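Local coordinates for protein NDP-N-acetyl-D-galactosaminuronic acid dehydrogenase (Methanosarcina mazei Go1, PDB 3G79) that probably oxidises UDP-N-acetyl-D-mannosamine to the corresponding uronate in two NAD-dependent steps, as a member of the UDP-glucose/GDP-mannose dehydrogenase family, at residues K355-L359 with L408-N414; W361-S367 with D393-Y399. All blocks are in the same frame, centred on the assembly; numbering follows the deposited sequence.

Contact 1 (K355-L359 with L408-N414); sequences KVAML and LEEVVRN
A357 puts its lone methyl into the shallow hollow between V411 and V412: CB of A357 is 3.6 Å from CG1 of V411 and 4.1 Å from CG2 of V412, with the carbonyl O of V411 as third wall, 3.4 Å from the same CB. Because the residue is so small, backbone comes close to backbone here, and the CA atoms of A357 and V412 are just 5.5 Å apart. Two residues on, L359 rests its CD1 against the notch where CD2 of L408 (3.8 Å) and CG2 of V412 (3.9 Å) meet; the two leucine side chains lie at about a right angle. With CG of K355 anti to the backbone N (chi1 163°) and the chain extended beyond it, its CE passes 3.4 Å from the carbonyl O of V411, and NZ donates to the O of R413 at 2.9 Å, nearly in line with that carbonyl. The bond ties the lysine to the point where the chain leaves the helix, while R413 itself turns outward to a salt bridge with E409. Helix 408-412 runs roughly antiparallel to strand 355-359 (148°). This is a helix laid on a parallel sheet, as in the Rossmann-like alpha/beta fold of the UDP-binding domain.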
loop_
_atom_site.group_PDB
_atom_site.type_symbol
_atom_site.label_atom_id
_atom_site.label_comp_id
_atom_site.label_asym_id
_atom_site.label_seq_id
_atom_site.Cartn_x
_atom_site.Cartn_y
_atom_site.Cartn_z
ATOM N N LYS A 355 -20.112 -26.563 21.149
ATOM C CA LYS A 355 -19.785 -25.338 21.882
ATOM C C LYS A 355 -18.516 -24.659 21.320
ATOM O O LYS A 355 -17.481 -25.330 21.179
ATOM C CB LYS A 355 -19.658 -25.608 23.390
ATOM C CG LYS A 355 -18.934 -24.484 24.129
ATOM C CD LYS A 355 -19.016 -24.664 25.636
ATOM C CE LYS A 355 -18.299 -23.550 26.357
ATOM N NZ LYS A 355 -18.431 -23.714 27.837
ATOM N N VAL A 356 -18.622 -23.345 21.033
ATOM C CA VAL A 356 -17.517 -22.478 20.582
ATOM C C VAL A 356 -17.055 -21.485 21.668
ATOM O O VAL A 356 -17.848 -20.742 22.231
ATOM C CB VAL A 356 -17.921 -21.657 19.320
ATOM C CG1 VAL A 356 -16.774 -20.773 18.822
ATOM C CG2 VAL A 356 -18.385 -22.568 18.185
ATOM N N ALA A 357 -15.766 -21.483 21.969
ATOM C CA ALA A 357 -15.168 -20.472 22.865
ATOM C C ALA A 357 -14.486 -19.429 22.011
ATOM O O ALA A 357 -13.472 -19.708 21.323
ATOM C CB ALA A 357 -14.160 -21.098 23.859
ATOM N N MET A 358 -15.105 -18.252 22.014
ATOM C CA MET A 358 -14.564 -17.044 21.437
ATOM C C MET A 358 -13.545 -16.419 22.379
ATOM O O MET A 358 -13.886 -15.862 23.439
ATOM C CB MET A 358 -15.698 -16.066 21.164
ATOM C CG MET A 358 -16.665 -16.613 20.097
ATOM S SD MET A 358 -17.667 -15.406 19.289
ATOM C CE MET A 358 -18.948 -16.401 18.719
ATOM N N LEU A 359 -12.281 -16.516 21.992
ATOM C CA LEU A 359 -11.218 -15.846 22.716
ATOM C C LEU A 359 -10.985 -14.504 22.085
ATOM O O LEU A 359 -10.287 -14.391 21.090
ATOM C CB LEU A 359 -9.950 -16.673 22.634
ATOM C CG LEU A 359 -9.741 -17.724 23.724
ATOM C CD1 LEU A 359 -10.967 -18.576 23.960
ATOM C CD2 LEU A 359 -8.528 -18.556 23.320
ATOM N N LEU A 408 -11.081 -17.389 31.436
ATOM C CA LEU A 408 -10.805 -18.196 30.274
ATOM C C LEU A 408 -11.340 -19.599 30.485
ATOM O O LEU A 408 -12.006 -20.149 29.608
ATOM C CB LEU A 408 -9.295 -18.236 30.043
ATOM C CG LEU A 408 -8.743 -18.092 28.625
ATOM C CD1 LEU A 408 -7.436 -18.845 28.471
ATOM C CD2 LEU A 408 -9.734 -18.528 27.598
ATOM N N GLU A 409 -11.058 -20.145 31.669
ATOM C CA GLU A 409 -11.391 -21.519 32.057
ATOM C C GLU A 409 -12.867 -21.814 31.820
ATOM O O GLU A 409 -13.227 -22.846 31.235
ATOM C CB GLU A 409 -11.014 -21.751 33.537
ATOM C CG GLU A 409 -10.893 -23.219 34.003
ATOM C CD GLU A 409 -12.239 -23.907 34.284
ATOM O OE1 GLU A 409 -13.214 -23.232 34.686
ATOM O OE2 GLU A 409 -12.320 -25.151 34.106
ATOM N N GLU A 410 -13.733 -20.912 32.266
ATOM C CA GLU A 410 -15.146 -21.244 32.178
ATOM C C GLU A 410 -15.580 -21.189 30.714
ATOM O O GLU A 410 -16.320 -22.032 30.244
ATOM C CB GLU A 410 -16.021 -20.452 33.195
ATOM C CG GLU A 410 -16.570 -19.093 32.813
ATOM C CD GLU A 410 -17.696 -18.617 33.777
ATOM O OE1 GLU A 410 -18.567 -17.824 33.335
ATOM O OE2 GLU A 410 -17.715 -19.041 34.967
ATOM N N VAL A 411 -15.041 -20.221 29.991
ATOM C CA VAL A 411 -15.295 -20.081 28.564
ATOM C C VAL A 411 -14.774 -21.273 27.761
ATOM O O VAL A 411 -15.456 -21.769 26.877
ATOM C CB VAL A 411 -14.718 -18.787 28.036
ATOM C CG1 VAL A 411 -14.743 -18.797 26.516
ATOM C CG2 VAL A 411 -15.517 -17.621 28.583
ATOM N N VAL A 412 -13.591 -21.758 28.101
ATOM C CA VAL A 412 -12.977 -22.833 27.338
ATOM C C VAL A 412 -13.452 -24.227 27.738
ATOM O O VAL A 412 -13.413 -25.146 26.923
ATOM C CB VAL A 412 -11.433 -22.710 27.357
ATOM C CG1 VAL A 412 -10.737 -23.993 26.939
ATOM C CG2 VAL A 412 -11.035 -21.631 26.460
ATOM N N ARG A 413 -13.931 -24.390 28.970
ATOM C CA ARG A 413 -14.303 -25.728 29.429
ATOM C C ARG A 413 -15.402 -26.364 28.585
ATOM O O ARG A 413 -16.408 -25.732 28.278
ATOM C CB ARG A 413 -14.594 -25.783 30.941
ATOM C CG ARG A 413 -16.024 -25.621 31.373
ATOM C CD ARG A 413 -16.179 -26.109 32.792
ATOM N NE ARG A 413 -17.263 -25.396 33.461
ATOM C CZ ARG A 413 -17.093 -24.378 34.306
ATOM N NH1 ARG A 413 -18.153 -23.795 34.860
ATOM N NH2 ARG A 413 -15.871 -23.947 34.617
ATOM N N ASN A 414 -15.150 -27.601 28.168
ATOM C CA ASN A 414 -16.088 -28.376 27.352
ATOM C C ASN A 414 -16.292 -27.874 25.904
ATOM O O ASN A 414 -17.170 -28.351 25.190
ATOM C CB ASN A 414 -17.415 -28.551 28.110
ATOM C CG ASN A 414 -17.227 -29.302 29.422
ATOM O OD1 ASN A 414 -16.361 -30.169 29.522
ATOM N ND2 ASN A 414 -18.022 -28.968 30.435
#

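Contact 2 (W361-S367 with D393-Y399); sequences WAFIKDS and DPYVVNY
OD1 of D393 is gripped by two successive backbone amides, N of W361 at 2.9 Å and N of A362 at 3.0 Å. Both reach it from the same face of the carboxylate, the first only 21° out of plane and the second well above it; H424 adds a further hydrogen bond to this oxygen. OD2 turns to its own loop, accepting from N of Y395 and N of V396 from opposite faces, so the carboxylate is held through both oxygens. Beside it, V396 CG2 packs 3.6 Å from CB of A362. A chi1 of -176° swings the indole of W361 to the side of its carbonyl carbon, past V396 and edge-on to the face of Y399: NE1 lies 3.1 Å from CD1 of Y399, and the planes stand at 83°, a T-shaped stack. Y395 OH donates to OD2 of D366 at 2.6 Å, coming from above the carboxylate plane, while the carbonyl O of D366 lies over the centre of the tyrosine ring. OD2 of D393 shapes its own loop as an Asx turn, while OD1 ties that loop to 361-367: two loops that follow adjacent parallel strands, 388-392 and 355-359, in the Rossmann-like sheet of the UDP-binding domain.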
loop_
_atom_site.group_PDB
_atom_site.type_symbol
_atom_site.label_atom_id
_atom_site.label_comp_id
_atom_site.label_asym_id
_atom_site.label_seq_id
_atom_site.Cartn_x
_atom_site.Cartn_y
_atom_site.Cartn_z
ATOM N N TRP A 361 -13.017 -10.411 22.072
ATOM C CA TRP A 361 -14.144 -9.621 21.616
ATOM C C TRP A 361 -13.707 -8.229 21.137
ATOM O O TRP A 361 -14.207 -7.757 20.121
ATOM C CB TRP A 361 -15.177 -9.512 22.726
ATOM C CG TRP A 361 -16.412 -8.792 22.324
ATOM C CD1 TRP A 361 -16.744 -7.534 22.650
ATOM C CD2 TRP A 361 -17.493 -9.303 21.528
ATOM N NE1 TRP A 361 -17.972 -7.217 22.134
ATOM C CE2 TRP A 361 -18.454 -8.290 21.441
ATOM C CE3 TRP A 361 -17.750 -10.528 20.914
ATOM C CZ2 TRP A 361 -19.640 -8.445 20.735
ATOM C CZ3 TRP A 361 -18.922 -10.685 20.230
ATOM C CH2 TRP A 361 -19.861 -9.655 20.146
ATOM N N ALA A 362 -12.797 -7.552 21.849
ATOM C CA ALA A 362 -12.149 -6.370 21.261
ATOM C C ALA A 362 -11.354 -6.799 20.029
ATOM O O ALA A 362 -11.171 -7.984 19.817
ATOM C CB ALA A 362 -11.264 -5.709 22.240
ATOM N N PHE A 363 -10.884 -5.874 19.206
ATOM C CA PHE A 363 -10.152 -6.315 17.992
ATOM C C PHE A 363 -8.687 -5.875 17.923
ATOM O O PHE A 363 -7.966 -6.338 17.040
ATOM C CB PHE A 363 -10.909 -5.963 16.697
ATOM C CG PHE A 363 -11.293 -4.523 16.610
ATOM C CD1 PHE A 363 -10.469 -3.615 15.940
ATOM C CD2 PHE A 363 -12.459 -4.066 17.225
ATOM C CE1 PHE A 363 -10.813 -2.258 15.870
ATOM C CE2 PHE A 363 -12.820 -2.716 17.195
ATOM C CZ PHE A 363 -12.009 -1.801 16.514
ATOM N N ILE A 364 -8.255 -5.017 18.861
ATOM C CA ILE A 364 -6.822 -4.658 19.027
ATOM C C ILE A 364 -6.168 -5.353 20.215
ATOM O O ILE A 364 -6.744 -5.407 21.288
ATOM C CB ILE A 364 -6.534 -3.109 19.180
ATOM C CG1 ILE A 364 -7.520 -2.240 18.394
ATOM C CG2 ILE A 364 -5.085 -2.802 18.771
ATOM C CD1 ILE A 364 -8.662 -1.796 19.231
ATOM N N LYS A 365 -4.941 -5.825 20.001
ATOM C CA LYS A 365 -4.139 -6.505 21.005
ATOM C C LYS A 365 -4.204 -5.765 22.325
ATOM O O LYS A 365 -3.532 -4.768 22.488
ATOM C CB LYS A 365 -2.683 -6.612 20.532
ATOM C CG LYS A 365 -1.711 -7.246 21.528
ATOM C CD LYS A 365 -0.340 -7.435 20.878
ATOM C CE LYS A 365 0.648 -8.247 21.752
ATOM N NZ LYS A 365 1.953 -8.575 21.029
ATOM N N ASP A 366 -5.050 -6.237 23.236
ATOM C CA ASP A 366 -5.182 -5.698 24.614
ATOM C C ASP A 366 -5.988 -4.411 24.789
ATOM O O ASP A 366 -5.704 -3.616 25.674
ATOM C CB ASP A 366 -3.820 -5.617 25.304
ATOM C CG ASP A 366 -3.225 -6.990 25.548
ATOM O OD1 ASP A 366 -2.002 -7.149 25.367
ATOM O OD2 ASP A 366 -3.987 -7.924 25.907
ATOM N N SER A 367 -7.010 -4.227 23.959
ATOM C CA SER A 367 -7.822 -3.029 24.035
ATOM C C SER A 367 -9.162 -3.310 24.663
ATOM O O SER A 367 -9.656 -4.420 24.569
ATOM C CB SER A 367 -8.071 -2.473 22.653
ATOM O OG SER A 367 -9.181 -1.587 22.680
ATOM N N ASP A 393 -12.954 -12.128 27.066
ATOM C CA ASP A 393 -12.139 -10.951 26.818
ATOM C C ASP A 393 -11.717 -10.328 28.153
ATOM O O ASP A 393 -12.576 -10.039 29.012
ATOM C CB ASP A 393 -12.890 -9.941 25.967
ATOM C CG ASP A 393 -11.984 -8.882 25.408
ATOM O OD1 ASP A 393 -11.586 -9.002 24.218
ATOM O OD2 ASP A 393 -11.662 -7.943 26.175
ATOM N N PRO A 394 -10.394 -10.099 28.330
ATOM C CA PRO A 394 -9.883 -9.640 29.620
ATOM C C PRO A 394 -10.262 -8.207 29.894
ATOM O O PRO A 394 -10.223 -7.784 31.041
ATOM C CB PRO A 394 -8.353 -9.753 29.467
ATOM C CG PRO A 394 -8.120 -10.447 28.184
ATOM C CD PRO A 394 -9.318 -10.178 27.331
ATOM N N TYR A 395 -10.669 -7.489 28.856
ATOM C CA TYR A 395 -10.795 -6.026 28.911
ATOM C C TYR A 395 -12.191 -5.493 28.701
ATOM O O TYR A 395 -12.578 -4.507 29.314
ATOM C CB TYR A 395 -9.882 -5.381 27.869
ATOM C CG TYR A 395 -8.485 -5.870 27.975
ATOM C CD1 TYR A 395 -7.625 -5.346 28.941
ATOM C CD2 TYR A 395 -8.020 -6.888 27.138
ATOM C CE1 TYR A 395 -6.324 -5.814 29.063
ATOM C CE2 TYR A 395 -6.719 -7.373 27.251
ATOM C CZ TYR A 395 -5.882 -6.829 28.212
ATOM O OH TYR A 395 -4.591 -7.281 28.332
ATOM N N VAL A 396 -12.935 -6.117 27.810
ATOM C CA VAL A 396 -14.211 -5.550 27.428
ATOM C C VAL A 396 -15.269 -5.895 28.462
ATOM O O VAL A 396 -15.643 -7.054 28.640
ATOM C CB VAL A 396 -14.621 -5.954 25.987
ATOM C CG1 VAL A 396 -15.908 -5.248 25.558
ATOM C CG2 VAL A 396 -13.516 -5.595 25.032
ATOM N N VAL A 397 -15.728 -4.880 29.166
ATOM C CA VAL A 397 -16.831 -5.081 30.073
ATOM C C VAL A 397 -18.046 -4.319 29.533
ATOM O O VAL A 397 -17.914 -3.201 29.010
ATOM C CB VAL A 397 -16.439 -4.709 31.545
ATOM C CG1 VAL A 397 -16.353 -3.195 31.739
ATOM C CG2 VAL A 397 -17.377 -5.381 32.566
ATOM N N ASN A 398 -19.218 -4.947 29.617
ATOM C CA ASN A 398 -20.493 -4.275 29.343
ATOM C C ASN A 398 -20.715 -3.976 27.876
ATOM O O ASN A 398 -20.768 -2.811 27.469
ATOM C CB ASN A 398 -20.645 -2.984 30.171
ATOM C CG ASN A 398 -21.066 -3.253 31.601
ATOM O OD1 ASN A 398 -20.541 -2.647 32.537
ATOM N ND2 ASN A 398 -22.020 -4.167 31.778
ATOM N N TYR A 399 -20.827 -5.029 27.081
ATOM C CA TYR A 399 -21.241 -4.853 25.703
ATOM C C TYR A 399 -22.754 -4.896 25.713
ATOM O O TYR A 399 -23.350 -5.657 26.499
ATOM C CB TYR A 399 -20.666 -5.933 24.784
ATOM C CG TYR A 399 -20.650 -5.569 23.317
ATOM C CD1 TYR A 399 -19.650 -4.748 22.792
ATOM C CD2 TYR A 399 -21.624 -6.048 22.447
ATOM C CE1 TYR A 399 -19.614 -4.431 21.441
ATOM C CE2 TYR A 399 -21.607 -5.716 21.085
ATOM C CZ TYR A 399 -20.596 -4.915 20.603
ATOM O OH TYR A 399 -20.565 -4.595 19.270
#

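Both contacts belong to the C-terminal UDP-binding domain, their centres about 16 Å apart. Contact 1 uses a strand of the parallel sheet, contact 2 the loops that follow two of its strands: two residues after the end of strand 355-359 the chain enters the first loop, and the second follows strand 388-392, next to it in the sheet. Contact 2 is nested, in sequence, inside the loop that contact 1 closes. Contact 1 lies farther out, about 31 Å from the centre of the chain against about 16 Å for contact 2. Strand C-terminal ends are where domains of this fold commonly bind nucleotides, so contact 2 probably lies nearer to where a UDP-sugar would bind, though no ligand is modelled.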